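Local coordinates for probable 2-hydroxyhepta-2,4-diene-1,7-dioate isomerase (Thermus thermophilus, PDB 2DFU), which probably acts as an isomerase of the fumarylacetoacetate hydrolase family, interconverting a 2-hydroxyhepta-2,4-diene-1,7-dioate and its oxo isomer with the aid of a bound metal ion, at residues Q181-R186 with V244-V249. Numbering follows the deposited sequence.
Sequences QDTWVR and VAVEGV
Ala245 O takes two donors at once: the backbone N of Arg186 at 2.9 Å and a water that in turn accepts a hydrogen bond from Arg186 NH1. One residue thus reaches the same carbonyl twice, by its main chain and, through the water, by its guanidinium. In return Ala245 N gives its hydrogen to Arg186 O at 2.7 Å, completing an antiparallel hydrogen-bonded pair. The neighbouring Val185 and Val246 form a non-hydrogen-bonded pair whose side chains point to the other face of the sheet, their CG2 methyls side by side 4.2 Å apart. This is the junction of two inner strands, 184-189 and 241-246, in a five-stranded mixed sheet of the fumarylacetoacetate hydrolase-type domain; Val142 of strand 137-148 packs against Val244 and Val246. On the face of Ala245, a salt bridge joins Arg186, on strand 184-189, to Glu247, the first residue after strand 241-246. NH1 of Arg186 meets the anti lone pair of Glu247 OE2 at 2.8 Å, almost straight at 173°, with guanidinium and carboxylate nearly coplanar. Extended from CG to NE, the arginine chain also sets NH2 3.6 Å above the plane of the Trp184 ring, toward its rim, while NE makes a second salt bridge, to Glu196 OE2 on strand 192-198. Were Arg186 replaced by an alanine, Glu247 would probably lose its charged mate and be freer to swing, Glu196 would lose its partner at NE, and the water one of its two contacts here. Beyond the paired residues, Glu247 N still bonds to Trp184 O, at 3.2 Å. Thr183 carries OG1 anti to its own backbone N (chi1 -168°), which brings the hydroxyl to Glu247 O. There OG1 donates at 2.6 Å to Glu247 O, tilted 26° from the carbonyl plane.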
loop_
_atom_site.group_PDB
_atom_site.type_symbol
_atom_site.label_atom_id
_atom_site.label_comp_id
_atom_site.label_asym_id
_atom_site.label_seq_id
_atom_site.Cartn_x
_atom_site.Cartn_y
_atom_site.Cartn_z
ATOM N N GLN A 181 16.248 1.382 -20.114
ATOM C CA GLN A 181 17.008 2.623 -20.218
ATOM C C GLN A 181 17.178 3.088 -21.658
ATOM O O GLN A 181 17.950 4.004 -21.929
ATOM C CB GLN A 181 18.381 2.471 -19.553
ATOM C CG GLN A 181 18.313 1.868 -18.162
ATOM C CD GLN A 181 17.282 2.551 -17.270
ATOM O OE1 GLN A 181 16.655 1.906 -16.432
ATOM N NE2 GLN A 181 17.114 3.858 -17.440
ATOM N N ASP A 182 16.457 2.468 -22.583
ATOM C CA ASP A 182 16.551 2.874 -23.980
ATOM C C ASP A 182 15.182 2.985 -24.651
ATOM O O ASP A 182 14.904 2.297 -25.631
ATOM C CB ASP A 182 17.440 1.898 -24.761
ATOM C CG ASP A 182 17.807 2.421 -26.149
ATOM O OD1 ASP A 182 18.034 3.646 -26.286
ATOM O OD2 ASP A 182 17.873 1.605 -27.096
ATOM N N THR A 183 14.327 3.848 -24.114
ATOM C CA THR A 183 13.004 4.049 -24.684
ATOM C C THR A 183 12.517 5.470 -24.406
ATOM O O THR A 183 13.133 6.207 -23.635
ATOM C CB THR A 183 11.983 3.021 -24.129
ATOM O OG1 THR A 183 10.783 3.068 -24.915
ATOM C CG2 THR A 183 11.640 3.324 -22.678
ATOM N N TRP A 184 11.423 5.859 -25.050
ATOM C CA TRP A 184 10.872 7.195 -24.868
ATOM C C TRP A 184 9.489 7.185 -24.230
ATOM O O TRP A 184 8.673 6.293 -24.476
ATOM C CB TRP A 184 10.776 7.932 -26.209
ATOM C CG TRP A 184 12.090 8.257 -26.827
ATOM C CD1 TRP A 184 12.911 7.405 -27.503
ATOM C CD2 TRP A 184 12.756 9.526 -26.804
ATOM N NE1 TRP A 184 14.051 8.063 -27.904
ATOM C CE2 TRP A 184 13.982 9.365 -27.489
ATOM C CE3 TRP A 184 12.436 10.783 -26.273
ATOM C CZ2 TRP A 184 14.893 10.416 -27.656
ATOM C CZ3 TRP A 184 13.343 11.828 -26.438
ATOM C CH2 TRP A 184 14.557 11.635 -27.124
ATOM N N VAL A 185 9.241 8.199 -23.414
ATOM C CA VAL A 185 7.964 8.370 -22.745
ATOM C C VAL A 185 7.379 9.685 -23.264
ATOM O O VAL A 185 7.973 10.743 -23.080
ATOM C CB VAL A 185 8.142 8.469 -21.208
ATOM C CG1 VAL A 185 6.815 8.764 -20.556
ATOM C CG2 VAL A 185 8.725 7.168 -20.658
ATOM N N ARG A 186 6.223 9.614 -23.915
ATOM C CA ARG A 186 5.581 10.808 -24.443
ATOM C C ARG A 186 4.134 10.924 -23.961
ATOM O O ARG A 186 3.359 9.965 -24.034
ATOM C CB ARG A 186 5.626 10.791 -25.975
ATOM C CG ARG A 186 7.037 10.763 -26.558
ATOM C CD ARG A 186 7.008 10.886 -28.076
ATOM N NE ARG A 186 8.345 10.974 -28.659
ATOM C CZ ARG A 186 9.097 9.927 -28.985
ATOM N NH1 ARG A 186 8.647 8.697 -28.789
ATOM N NH2 ARG A 186 10.299 10.111 -29.519
ATOM N N VAL A 244 -0.501 8.377 -22.960
ATOM C CA VAL A 244 0.930 8.253 -22.718
ATOM C C VAL A 244 1.537 7.120 -23.536
ATOM O O VAL A 244 1.200 5.956 -23.365
ATOM C CB VAL A 244 1.178 7.999 -21.229
ATOM C CG1 VAL A 244 2.683 7.957 -20.952
ATOM C CG2 VAL A 244 0.551 9.101 -20.403
ATOM N N ALA A 245 2.406 7.440 -24.485
ATOM C CA ALA A 245 2.982 6.423 -25.341
ATOM C C ALA A 245 4.422 6.128 -24.942
ATOM O O ALA A 245 5.233 7.039 -24.781
ATOM C CB ALA A 245 2.918 6.870 -26.790
ATOM N N VAL A 246 4.718 4.845 -24.764
ATOM C CA VAL A 246 6.054 4.403 -24.397
ATOM C C VAL A 246 6.482 3.443 -25.490
ATOM O O VAL A 246 5.834 2.419 -25.721
ATOM C CB VAL A 246 6.054 3.675 -23.035
ATOM C CG1 VAL A 246 7.437 3.096 -22.749
ATOM C CG2 VAL A 246 5.664 4.646 -21.933
ATOM N N GLU A 247 7.560 3.788 -26.184
ATOM C CA GLU A 247 8.054 2.962 -27.271
ATOM C C GLU A 247 8.365 1.547 -26.816
ATOM O O GLU A 247 8.979 1.336 -25.772
ATOM C CB GLU A 247 9.295 3.604 -27.905
ATOM C CG GLU A 247 8.964 4.702 -28.914
ATOM C CD GLU A 247 10.205 5.361 -29.502
ATOM O OE1 GLU A 247 11.181 4.637 -29.807
ATOM O OE2 GLU A 247 10.205 6.600 -29.668
ATOM N N GLY A 248 7.917 0.581 -27.609
ATOM C CA GLY A 248 8.151 -0.813 -27.298
ATOM C C GLY A 248 7.212 -1.379 -26.253
ATOM O O GLY A 248 7.202 -2.588 -26.022
ATOM N N VAL A 249 6.431 -0.523 -25.605
ATOM C CA VAL A 249 5.502 -1.010 -24.593
ATOM C C VAL A 249 4.062 -0.886 -25.055
ATOM O O VAL A 249 3.373 -1.887 -25.251
ATOM C CB VAL A 249 5.673 -0.259 -23.259
ATOM C CG1 VAL A 249 4.685 -0.795 -22.231
ATOM C CG2 VAL A 249 7.099 -0.434 -22.753
HETATM O O HOH W 1 6.757 7.187 -27.326
#